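Taurine:2-oxoglutarate aminotransferase (Bifidobacterium kashiwanohense PV20-2, PDB 6JIX) probably uses pyridoxal 5'-phosphate to move an amino group from taurine to 2-oxoglutarate, as a class-III aminotransferase. Local coordinates at residues Asp105-Val110 against Asp275-Ala280; Ala123-Arg128 against Leu308-Thr313; Ala215-Ser220 against Leu248-Glu253. All coordinates share one frame; numbering follows the deposited sequence.

Contact 1 (Asp105-Val110 against Asp275-Ala280); sequences DFYQRV and DMFTFA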
loop_
_atom_site.group_PDB
_atom_site.type_symbol
_atom_site.label_atom_id
_atom_site.label_comp_id
_atom_site.label_asym_id
_atom_site.label_seq_id
_atom_site.Cartn_x
_atom_site.Cartn_y
_atom_site.Cartn_z
ATOM N N ASP A 105 9.703 13.628 -23.414
ATOM C CA ASP A 105 8.866 14.282 -24.412
ATOM C C ASP A 105 7.443 13.776 -24.361
ATOM O O ASP A 105 6.553 14.431 -24.905
ATOM C CB ASP A 105 9.427 14.087 -25.831
ATOM C CG ASP A 105 10.859 14.599 -25.971
ATOM O OD1 ASP A 105 11.194 15.624 -25.321
ATOM O OD2 ASP A 105 11.650 13.961 -26.710
ATOM N N PHE A 106 7.213 12.630 -23.723
ATOM C CA PHE A 106 5.878 12.081 -23.584
ATOM C C PHE A 106 5.315 12.149 -22.167
ATOM O O PHE A 106 4.150 12.517 -21.988
ATOM C CB PHE A 106 5.878 10.640 -24.086
ATOM C CG PHE A 106 4.517 10.085 -24.236
ATOM C CD1 PHE A 106 3.699 10.518 -25.262
ATOM C CD2 PHE A 106 4.027 9.166 -23.326
ATOM C CE1 PHE A 106 2.414 10.016 -25.405
ATOM C CE2 PHE A 106 2.750 8.665 -23.467
ATOM C CZ PHE A 106 1.944 9.093 -24.512
ATOM N N TYR A 107 6.092 11.796 -21.144
ATOM C CA TYR A 107 5.581 11.746 -19.778
ATOM C C TYR A 107 5.905 13.034 -19.034
ATOM O O TYR A 107 6.777 13.811 -19.433
ATOM C CB TYR A 107 6.139 10.535 -19.017
ATOM C CG TYR A 107 5.810 9.245 -19.721
ATOM C CD1 TYR A 107 4.565 8.624 -19.547
ATOM C CD2 TYR A 107 6.712 8.674 -20.618
ATOM C CE1 TYR A 107 4.249 7.451 -20.226
ATOM C CE2 TYR A 107 6.402 7.507 -21.296
ATOM C CZ TYR A 107 5.178 6.904 -21.098
ATOM O OH TYR A 107 4.895 5.752 -21.782
ATOM N N GLN A 108 5.182 13.249 -17.935
ATOM C CA GLN A 108 5.268 14.509 -17.210
ATOM C C GLN A 108 5.415 14.317 -15.706
ATOM O O GLN A 108 6.332 14.874 -15.098
ATOM C CB GLN A 108 4.032 15.365 -17.494
ATOM C CG GLN A 108 4.224 16.829 -17.150
ATOM C CD GLN A 108 5.549 17.367 -17.661
ATOM O OE1 GLN A 108 5.788 17.414 -18.870
ATOM N NE2 GLN A 108 6.420 17.770 -16.745
ATOM N N ARG A 109 4.541 13.536 -15.087
ATOM C CA ARG A 109 4.502 13.470 -13.636
ATOM C C ARG A 109 4.559 12.018 -13.173
ATOM O O ARG A 109 4.397 11.081 -13.959
ATOM C CB ARG A 109 3.249 14.172 -13.087
ATOM C CG ARG A 109 3.051 15.573 -13.612
ATOM C CD ARG A 109 1.813 16.244 -13.000
ATOM N NE ARG A 109 1.789 17.667 -13.324
ATOM C CZ ARG A 109 2.465 18.592 -12.652
ATOM N NH1 ARG A 109 3.197 18.238 -11.610
ATOM N NH2 ARG A 109 2.421 19.864 -13.026
ATOM N N VAL A 110 4.833 11.848 -11.879
ATOM C CA VAL A 110 4.829 10.546 -11.223
ATOM C C VAL A 110 3.948 10.620 -9.973
ATOM O O VAL A 110 4.064 11.557 -9.168
ATOM C CB VAL A 110 6.255 10.095 -10.865
ATOM C CG1 VAL A 110 6.208 8.850 -10.008
ATOM C CG2 VAL A 110 7.043 9.860 -12.132
ATOM N N ASP A 275 -0.048 5.144 -22.143
ATOM C CA ASP A 275 -0.498 6.400 -21.557
ATOM C C ASP A 275 -0.109 6.507 -20.091
ATOM O O ASP A 275 0.123 7.614 -19.582
ATOM C CB ASP A 275 -2.000 6.540 -21.727
ATOM C CG ASP A 275 -2.387 6.653 -23.162
ATOM O OD1 ASP A 275 -2.416 7.808 -23.658
ATOM O OD2 ASP A 275 -2.635 5.591 -23.790
ATOM N N MET A 276 0.012 5.366 -19.422
ATOM C CA MET A 276 0.410 5.290 -18.032
ATOM C C MET A 276 1.125 3.969 -17.851
ATOM O O MET A 276 0.899 3.025 -18.604
ATOM C CB MET A 276 -0.798 5.364 -17.093
ATOM C CG MET A 276 -1.324 6.761 -16.870
ATOM S SD MET A 276 -2.714 6.786 -15.736
ATOM C CE MET A 276 -4.018 6.029 -16.731
ATOM N N PHE A 277 2.034 3.915 -16.896
ATOM C CA PHE A 277 2.531 2.610 -16.506
ATOM C C PHE A 277 2.835 2.643 -15.019
ATOM O O PHE A 277 3.139 3.699 -14.446
ATOM C CB PHE A 277 3.745 2.156 -17.336
ATOM C CG PHE A 277 4.944 3.053 -17.236
ATOM C CD1 PHE A 277 5.044 4.187 -18.020
ATOM C CD2 PHE A 277 6.000 2.735 -16.380
ATOM C CE1 PHE A 277 6.163 5.014 -17.928
ATOM C CE2 PHE A 277 7.117 3.554 -16.277
ATOM C CZ PHE A 277 7.202 4.696 -17.052
ATOM N N THR A 278 2.724 1.474 -14.402
ATOM C CA THR A 278 2.817 1.324 -12.965
ATOM C C THR A 278 4.057 0.506 -12.626
ATOM O O THR A 278 4.510 -0.340 -13.409
ATOM C CB THR A 278 1.576 0.649 -12.420
ATOM O OG1 THR A 278 1.422 -0.607 -13.086
ATOM C CG2 THR A 278 0.323 1.514 -12.663
ATOM N N PHE A 279 4.594 0.772 -11.443
ATOM C CA PHE A 279 5.863 0.213 -11.015
ATOM C C PHE A 279 5.823 0.090 -9.504
ATOM O O PHE A 279 5.036 0.765 -8.836
ATOM C CB PHE A 279 7.058 1.081 -11.449
ATOM C CG PHE A 279 7.066 2.462 -10.822
ATOM C CD1 PHE A 279 6.478 3.556 -11.454
ATOM C CD2 PHE A 279 7.648 2.654 -9.591
ATOM C CE1 PHE A 279 6.486 4.811 -10.855
ATOM C CE2 PHE A 279 7.651 3.900 -8.993
ATOM C CZ PHE A 279 7.073 4.977 -9.628
ATOM N N ALA A 280 6.626 -0.841 -8.991
ATOM C CA ALA A 280 7.013 -0.894 -7.590
ATOM C C ALA A 280 8.417 -1.460 -7.419
ATOM O O ALA A 280 9.380 -0.723 -7.194
ATOM C CB ALA A 280 6.022 -1.759 -6.792
#

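Contact 2 (Ala123-Arg128 against Leu308-Thr313); sequences AIKMAR and LQCGLT. With PLP (pyridoxal-5'-phosphate), chain P; GLU (glutamic acid), chain O.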
loop_
_atom_site.group_PDB
_atom_site.type_symbol
_atom_site.label_atom_id
_atom_site.label_comp_id
_atom_site.label_asym_id
_atom_site.label_seq_id
_atom_site.Cartn_x
_atom_site.Cartn_y
_atom_site.Cartn_z
ATOM N N ALA A 123 -3.998 4.029 -11.009
ATOM C CA ALA A 123 -4.007 4.145 -12.463
ATOM C C ALA A 123 -5.408 3.922 -13.011
ATOM O O ALA A 123 -5.883 4.686 -13.858
ATOM C CB ALA A 123 -3.011 3.164 -13.083
ATOM N N ILE A 124 -6.097 2.898 -12.510
ATOM C CA ILE A 124 -7.498 2.687 -12.856
ATOM C C ILE A 124 -8.324 3.937 -12.560
ATOM O O ILE A 124 -9.083 4.414 -13.414
ATOM C CB ILE A 124 -8.048 1.473 -12.096
ATOM C CG1 ILE A 124 -7.424 0.190 -12.620
ATOM C CG2 ILE A 124 -9.578 1.448 -12.160
ATOM C CD1 ILE A 124 -7.613 -0.958 -11.666
ATOM N N LYS A 125 -8.236 4.452 -11.321
ATOM C CA LYS A 125 -9.046 5.610 -10.946
ATOM C C LYS A 125 -8.792 6.779 -11.883
ATOM O O LYS A 125 -9.732 7.466 -12.305
ATOM C CB LYS A 125 -8.763 6.037 -9.506
ATOM C CG LYS A 125 -9.500 5.224 -8.467
ATOM C CD LYS A 125 -8.937 5.436 -7.074
ATOM C CE LYS A 125 -9.613 6.590 -6.365
ATOM N NZ LYS A 125 -8.838 6.971 -5.145
ATOM N N MET A 126 -7.521 7.028 -12.208
ATOM C CA MET A 126 -7.181 8.143 -13.084
ATOM C C MET A 126 -7.731 7.936 -14.496
ATOM O O MET A 126 -8.266 8.875 -15.105
ATOM C CB MET A 126 -5.663 8.328 -13.102
ATOM C CG MET A 126 -5.043 8.583 -11.723
ATOM S SD MET A 126 -3.335 9.171 -11.834
ATOM C CE MET A 126 -2.391 7.711 -11.469
ATOM N N ALA A 127 -7.653 6.706 -15.020
ATOM C CA ALA A 127 -8.169 6.465 -16.366
ATOM C C ALA A 127 -9.672 6.706 -16.420
ATOM O O ALA A 127 -10.181 7.300 -17.376
ATOM C CB ALA A 127 -7.823 5.048 -16.832
ATOM N N ARG A 128 -10.400 6.269 -15.398
ATOM C CA ARG A 128 -11.835 6.532 -15.370
ATOM C C ARG A 128 -12.115 8.035 -15.288
ATOM O O ARG A 128 -13.027 8.541 -15.957
ATOM C CB ARG A 128 -12.482 5.781 -14.200
ATOM C CG ARG A 128 -12.931 4.371 -14.529
ATOM C CD ARG A 128 -12.921 3.481 -13.297
ATOM N NE ARG A 128 -13.450 2.147 -13.578
ATOM C CZ ARG A 128 -13.617 1.189 -12.667
ATOM N NH1 ARG A 128 -13.290 1.410 -11.396
ATOM N NH2 ARG A 128 -14.128 0.014 -13.024
ATOM N N LEU A 308 -7.047 15.950 -8.749
ATOM C CA LEU A 308 -6.673 14.538 -8.697
ATOM C C LEU A 308 -7.270 13.928 -7.434
ATOM O O LEU A 308 -6.704 14.050 -6.346
ATOM C CB LEU A 308 -5.154 14.385 -8.711
ATOM C CG LEU A 308 -4.672 12.948 -8.540
ATOM C CD1 LEU A 308 -5.104 12.143 -9.739
ATOM C CD2 LEU A 308 -3.171 12.900 -8.381
ATOM N N GLN A 309 -8.394 13.226 -7.567
ATOM C CA GLN A 309 -9.065 12.635 -6.408
ATOM C C GLN A 309 -8.450 11.273 -6.045
ATOM O O GLN A 309 -9.131 10.250 -5.929
ATOM C CB GLN A 309 -10.562 12.534 -6.680
ATOM C CG GLN A 309 -11.233 13.887 -7.000
ATOM C CD GLN A 309 -11.405 14.808 -5.769
ATOM O OE1 GLN A 309 -10.745 14.638 -4.738
ATOM N NE2 GLN A 309 -12.286 15.794 -5.887
ATOM N N CYS A 310 -7.127 11.302 -5.836
ATOM C CA CYS A 310 -6.323 10.167 -5.408
ATOM C C CYS A 310 -5.359 10.648 -4.346
ATOM O O CYS A 310 -4.918 11.799 -4.375
ATOM C CB CYS A 310 -5.494 9.573 -6.547
ATOM S SG CYS A 310 -6.456 8.868 -7.888
ATOM N N GLY A 311 -4.993 9.751 -3.442
ATOM C CA GLY A 311 -4.091 10.126 -2.370
ATOM C C GLY A 311 -3.852 8.976 -1.417
ATOM O O GLY A 311 -4.607 8.001 -1.376
ATOM N N LEU A 312 -2.773 9.107 -0.651
ATOM C CA LEU A 312 -2.488 8.177 0.428
ATOM C C LEU A 312 -1.510 8.846 1.379
ATOM O O LEU A 312 -0.705 9.686 0.969
ATOM C CB LEU A 312 -1.925 6.849 -0.075
ATOM C CG LEU A 312 -0.731 6.870 -1.026
ATOM C CD1 LEU A 312 0.201 5.709 -0.707
ATOM C CD2 LEU A 312 -1.241 6.767 -2.431
ATOM N N THR A 313 -1.611 8.480 2.657
ATOM C CA THR A 313 -0.806 9.124 3.687
ATOM C C THR A 313 0.671 9.170 3.293
ATOM O O THR A 313 1.320 10.216 3.404
ATOM C CB THR A 313 -0.999 8.399 5.029
ATOM O OG1 THR A 313 -2.308 8.663 5.532
ATOM C CG2 THR A 313 0.010 8.867 6.060
HETATM N N1 PLP P . -8.109 5.252 8.244
HETATM C C2 PLP P . -7.993 6.444 8.822
HETATM C C2A PLP P . -8.711 6.728 10.136
HETATM C C3 PLP P . -7.206 7.459 8.217
HETATM O O3 PLP P . -7.066 8.700 8.799
HETATM C C4 PLP P . -6.547 7.221 7.038
HETATM C C4A PLP P . -5.699 8.349 6.410
HETATM O O4A PLP P . -6.209 9.457 6.278
HETATM C C5 PLP P . -6.699 5.933 6.453
HETATM C C6 PLP P . -7.494 4.961 7.083
HETATM C C5A PLP P . -5.977 5.603 5.098
HETATM O O4P PLP P . -4.662 5.308 5.406
HETATM P P PLP P . -3.491 5.305 4.257
HETATM O O1P PLP P . -2.236 4.785 4.828
HETATM O O2P PLP P . -3.940 4.390 2.913
HETATM O O3P PLP P . -3.177 6.671 3.864
HETATM N N GLU O . -3.574 14.151 3.395
HETATM C CA GLU O . -3.460 13.966 1.951
HETATM C C GLU O . -3.244 12.484 1.564
HETATM O O GLU O . -2.202 12.173 0.905
HETATM C CB GLU O . -2.308 14.809 1.365
HETATM C CG GLU O . -2.630 16.309 1.346
HETATM C CD GLU O . -2.212 17.069 0.080
HETATM O OE1 GLU O . -1.593 16.476 -0.836
HETATM O OE2 GLU O . -2.490 18.295 -0.054
HETATM O OXT GLU O . -4.110 11.595 1.875
#

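Contact 3 (Ala215-Ser220 against Leu248-Glu253); sequences AILMES and LMICDE. With PLP (pyridoxal-5'-phosphate), chain G.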
loop_
_atom_site.group_PDB
_atom_site.type_symbol
_atom_site.label_atom_id
_atom_site.label_comp_id
_atom_site.label_asym_id
_atom_site.label_seq_id
_atom_site.Cartn_x
_atom_site.Cartn_y
_atom_site.Cartn_z
ATOM N N ALA A 215 -9.709 2.150 -20.182
ATOM C CA ALA A 215 -8.328 1.706 -20.239
ATOM C C ALA A 215 -8.259 0.200 -20.473
ATOM O O ALA A 215 -9.109 -0.567 -20.006
ATOM C CB ALA A 215 -7.585 2.065 -18.941
ATOM N N ILE A 216 -7.224 -0.205 -21.194
ATOM C CA ILE A 216 -6.790 -1.585 -21.224
ATOM C C ILE A 216 -5.550 -1.665 -20.350
ATOM O O ILE A 216 -4.578 -0.926 -20.565
ATOM C CB ILE A 216 -6.491 -2.046 -22.654
ATOM C CG1 ILE A 216 -7.785 -2.173 -23.454
ATOM C CG2 ILE A 216 -5.732 -3.374 -22.643
ATOM C CD1 ILE A 216 -7.543 -2.680 -24.854
ATOM N N LEU A 217 -5.580 -2.547 -19.356
ATOM C CA LEU A 217 -4.481 -2.689 -18.414
ATOM C C LEU A 217 -3.817 -4.048 -18.609
ATOM O O LEU A 217 -4.472 -5.089 -18.478
ATOM C CB LEU A 217 -4.996 -2.527 -16.982
ATOM C CG LEU A 217 -4.152 -3.053 -15.822
ATOM C CD1 LEU A 217 -2.836 -2.279 -15.690
ATOM C CD2 LEU A 217 -4.961 -2.955 -14.552
ATOM N N MET A 218 -2.525 -4.045 -18.936
ATOM C CA MET A 218 -1.813 -5.304 -19.132
ATOM C C MET A 218 -0.387 -5.197 -18.628
ATOM O O MET A 218 0.242 -4.144 -18.738
ATOM C CB MET A 218 -1.860 -5.832 -20.583
ATOM C CG MET A 218 -1.923 -4.850 -21.681
ATOM S SD MET A 218 -2.701 -5.613 -23.143
ATOM C CE MET A 218 -1.773 -7.120 -23.409
ATOM N N GLU A 219 0.074 -6.275 -17.989
ATOM C CA GLU A 219 1.502 -6.455 -17.747
ATOM C C GLU A 219 2.266 -6.394 -19.057
ATOM O O GLU A 219 1.938 -7.106 -20.020
ATOM C CB GLU A 219 1.773 -7.807 -17.087
ATOM C CG GLU A 219 1.385 -7.949 -15.640
ATOM C CD GLU A 219 1.587 -9.379 -15.127
ATOM O OE1 GLU A 219 2.668 -9.650 -14.550
ATOM O OE2 GLU A 219 0.674 -10.221 -15.290
ATOM N N SER A 220 3.328 -5.584 -19.075
ATOM C CA SER A 220 4.133 -5.464 -20.293
ATOM C C SER A 220 4.517 -6.842 -20.825
ATOM O O SER A 220 4.266 -7.169 -21.992
ATOM C CB SER A 220 5.384 -4.621 -20.016
ATOM O OG SER A 220 5.063 -3.267 -19.707
ATOM N N LEU A 248 -7.142 4.503 -22.955
ATOM C CA LEU A 248 -5.780 4.608 -22.451
ATOM C C LEU A 248 -5.175 3.220 -22.305
ATOM O O LEU A 248 -5.851 2.266 -21.905
ATOM C CB LEU A 248 -5.742 5.335 -21.102
ATOM C CG LEU A 248 -6.378 6.725 -21.060
ATOM C CD1 LEU A 248 -6.426 7.248 -19.651
ATOM C CD2 LEU A 248 -5.605 7.661 -21.939
ATOM N N MET A 249 -3.898 3.105 -22.634
ATOM C CA MET A 249 -3.158 1.873 -22.420
ATOM C C MET A 249 -2.318 2.032 -21.166
ATOM O O MET A 249 -1.590 3.021 -21.024
ATOM C CB MET A 249 -2.262 1.544 -23.605
ATOM C CG MET A 249 -1.573 0.226 -23.499
ATOM S SD MET A 249 -0.531 -0.032 -24.956
ATOM C CE MET A 249 -0.239 -1.797 -24.851
ATOM N N ILE A 250 -2.486 1.109 -20.229
ATOM C CA ILE A 250 -1.727 1.111 -18.988
ATOM C C ILE A 250 -0.902 -0.156 -18.958
ATOM O O ILE A 250 -1.460 -1.256 -18.858
ATOM C CB ILE A 250 -2.638 1.185 -17.752
ATOM C CG1 ILE A 250 -3.687 2.297 -17.905
ATOM C CG2 ILE A 250 -1.802 1.340 -16.494
ATOM C CD1 ILE A 250 -4.701 2.329 -16.785
ATOM N N CYS A 251 0.416 -0.010 -18.981
ATOM C CA CYS A 251 1.295 -1.158 -18.823
ATOM C C CYS A 251 1.703 -1.280 -17.362
ATOM O O CYS A 251 2.036 -0.285 -16.712
ATOM C CB CYS A 251 2.544 -1.040 -19.696
ATOM S SG CYS A 251 2.229 -1.146 -21.440
ATOM N N ASP A 252 1.660 -2.508 -16.850
ATOM C CA ASP A 252 2.083 -2.810 -15.488
ATOM C C ASP A 252 3.555 -3.233 -15.529
ATOM O O ASP A 252 3.888 -4.316 -16.020
ATOM C CB ASP A 252 1.171 -3.890 -14.899
ATOM C CG ASP A 252 1.505 -4.234 -13.457
ATOM O OD1 ASP A 252 2.676 -4.055 -13.055
ATOM O OD2 ASP A 252 0.597 -4.708 -12.730
ATOM N N GLU A 253 4.439 -2.378 -15.012
ATOM C CA GLU A 253 5.867 -2.660 -14.945
ATOM C C GLU A 253 6.298 -3.095 -13.552
ATOM O O GLU A 253 7.497 -3.105 -13.260
ATOM C CB GLU A 253 6.688 -1.431 -15.354
ATOM C CG GLU A 253 6.496 -0.964 -16.777
ATOM C CD GLU A 253 7.358 -1.728 -17.746
ATOM O OE1 GLU A 253 8.511 -2.036 -17.382
ATOM O OE2 GLU A 253 6.883 -2.031 -18.866
HETATM N N1 PLP G . 1.661 -6.207 -10.711
HETATM C C2 PLP G . 2.502 -7.207 -10.987
HETATM C C2A PLP G . 2.948 -7.473 -12.414
HETATM C C3 PLP G . 2.993 -8.040 -9.951
HETATM O O3 PLP G . 3.861 -9.085 -10.206
HETATM C C4 PLP G . 2.610 -7.814 -8.648
HETATM C C4A PLP G . 3.171 -8.746 -7.535
HETATM O O4A PLP G . 3.513 -9.899 -7.801
HETATM C C5 PLP G . 1.710 -6.731 -8.400
HETATM C C6 PLP G . 1.254 -5.933 -9.458
HETATM C C5A PLP G . 1.249 -6.433 -6.927
HETATM O O4P PLP G . 2.305 -5.747 -6.333
HETATM P P PLP G . 2.360 -5.590 -4.714
HETATM O O1P PLP G . 3.426 -4.661 -4.328
HETATM O O2P PLP G . 1.139 -4.944 -4.191
HETATM O O3P PLP G . 2.543 -7.117 -4.031
#

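Contact 1 (Asp105-Val110 against Asp275-Ala280)
Asp275 meets Phe106 and Tyr107 where two strands of the large seven-stranded sheet lie next but one to each other. The sheet is that of the fold type I PLP enzymes, and strand 291-296 runs between strands 107-113 and 276-279, antiparallel to both. The two segments therefore run in roughly the same direction, 39° apart, and touch through the large side chains of 105-110, which meet side chains and, at Asp275, main chain; the two backbones do not pair. The CA of Asp275 lies at the edge of the Phe106 ring, 4.4 Å from CE2, and its O stands 4.2 Å from CE1 at the edge of the Tyr107 ring. Its CB points away, and OD2 forms a salt bridge with Arg239. Tyr107 is anchored close by, its OH hydrogen-bonded to Pro274 O. Next in line, Phe277 gives the T-shaped centre of the contact: its edge is turned to a face of Tyr107, the centroids 5.3 Å apart and the planes at 85°. CE1 of Phe277 leads, 3.8 Å from Tyr107 CZ and displaced toward the rim of that ring. The opposite face of Tyr107 is covered by CD2 of Phe106, so the tyrosine ring is held between two phenylalanines. With CG set between the backbone N and the carbonyl carbon (chi1 61°), Phe277 swings its ring toward Tyr107 although its CB does not face that strand. Val294 of the intervening strand touches Tyr107, Phe277 and Phe279, and helix 89-102 packs on the same group through Leu98, Val99 and Ala102. Phe279, nearest of this group to the cofactor, its CB turned toward the other strand, meets Val110 edge-first: CG1 of Val110 sits 4.0 Å from Phe279 CZ.

Contact 2 (Ala123-Arg128 against Leu308-Thr313)
Lys125 reaches from helix 116-131 to the loop 308-313, touching it at the root and again at the tip. CB rests 4.0 Å from SG of Cys310. The chain then bends at chi3 (89°), which carries CE to 3.7 Å from the carbonyl O of Gln309, and NZ gives that oxygen a weak hydrogen bond of 3.4 Å. The stronger partner of NZ is Ser146 O of the second subunit. With an alanine here the ammonium is gone, and both carbonyls would probably lose the donor that ties helix, loop and second subunit together. Gln309 is the centre of an inverse gamma turn. Beside the lysine, Met126 adds apolar packing: CG lies 4.1 Å from Cys310 SG, and SD 4.0 Å from Leu308 CD1. Further along, Thr313 grips phosphate oxygen O3P of PLP through N (2.7 Å) and OG1, completing a site shared across the dimer, whose Gly116 N and Ala117 N belong to the second subunit. The loop follows helix 297-305 and is wedged against helix 116-131 and Phe111 of strand 107-113, while Ala123 and Ala127 on another side of the helix rest on strand 248-252.

Contact 3 (Ala215-Ser220 against Leu248-Glu253)
The side chains of Glu219 and Asp252 lie side by side and point the same way, their carboxylate planes 54° apart. Both reach PLP: OD2 of Asp252 meets the pyridine ring at its edge, close to the ring plane and 2.7 Å from N1, the aspartate-to-ring-nitrogen pairing of fold type I enzymes, while OE1 of Glu219 approaches only the methyl C2A and stands out of that plane. With its CG anti to the backbone N (chi1 -178°), Asp252 extends toward the cofactor. Neighbouring donors, most of them in the PLP pocket too, hold both groups: Val254 N on OD1 and Asn120 and His144 on OD2 of Asp252, Gly223 N and Tyr143 N on Glu219. Behind them the strands pair in parallel. Ile216 bonds through N to Leu248 O and through O to Ile250 N (2.9 Å); Met218 likewise joins Ile250 O and Asp252 N. Ile250 packs between Ala215 and Leu217 on one face, its CD1 3.6 Å from Ala215 CB and its CG2 3.8 Å from Leu217 CD1. Helix 116-131 covers that face. Helix 234-245, the crossover of this beta-alpha-beta unit, packs on Met218 and Met249 opposite, and strands 135-139 and 276-279 flank the pair.

In the fold
All three contacts are largely buried on one side of the chain's centre, but their chemistry differs. Contact 3 is backbone pairing at the middle of the large sheet, touched by no other chain and ending at the cofactor. Contact 1 spans the same sheet toward its border strand 107-113, and relies on aromatic and apolar packing. Contact 2, the only one without strand segments, mixes thioether, thiol and ammonium groups near the second subunit, which contact 1 also touches. Strands 248-252 and 276-279 join contacts 3 and 1, probably through Thr278 N to Cys251 O. Helix 116-131 of contact 2 packs on both, Ala123 against Thr278 and Ala127 against Ala215.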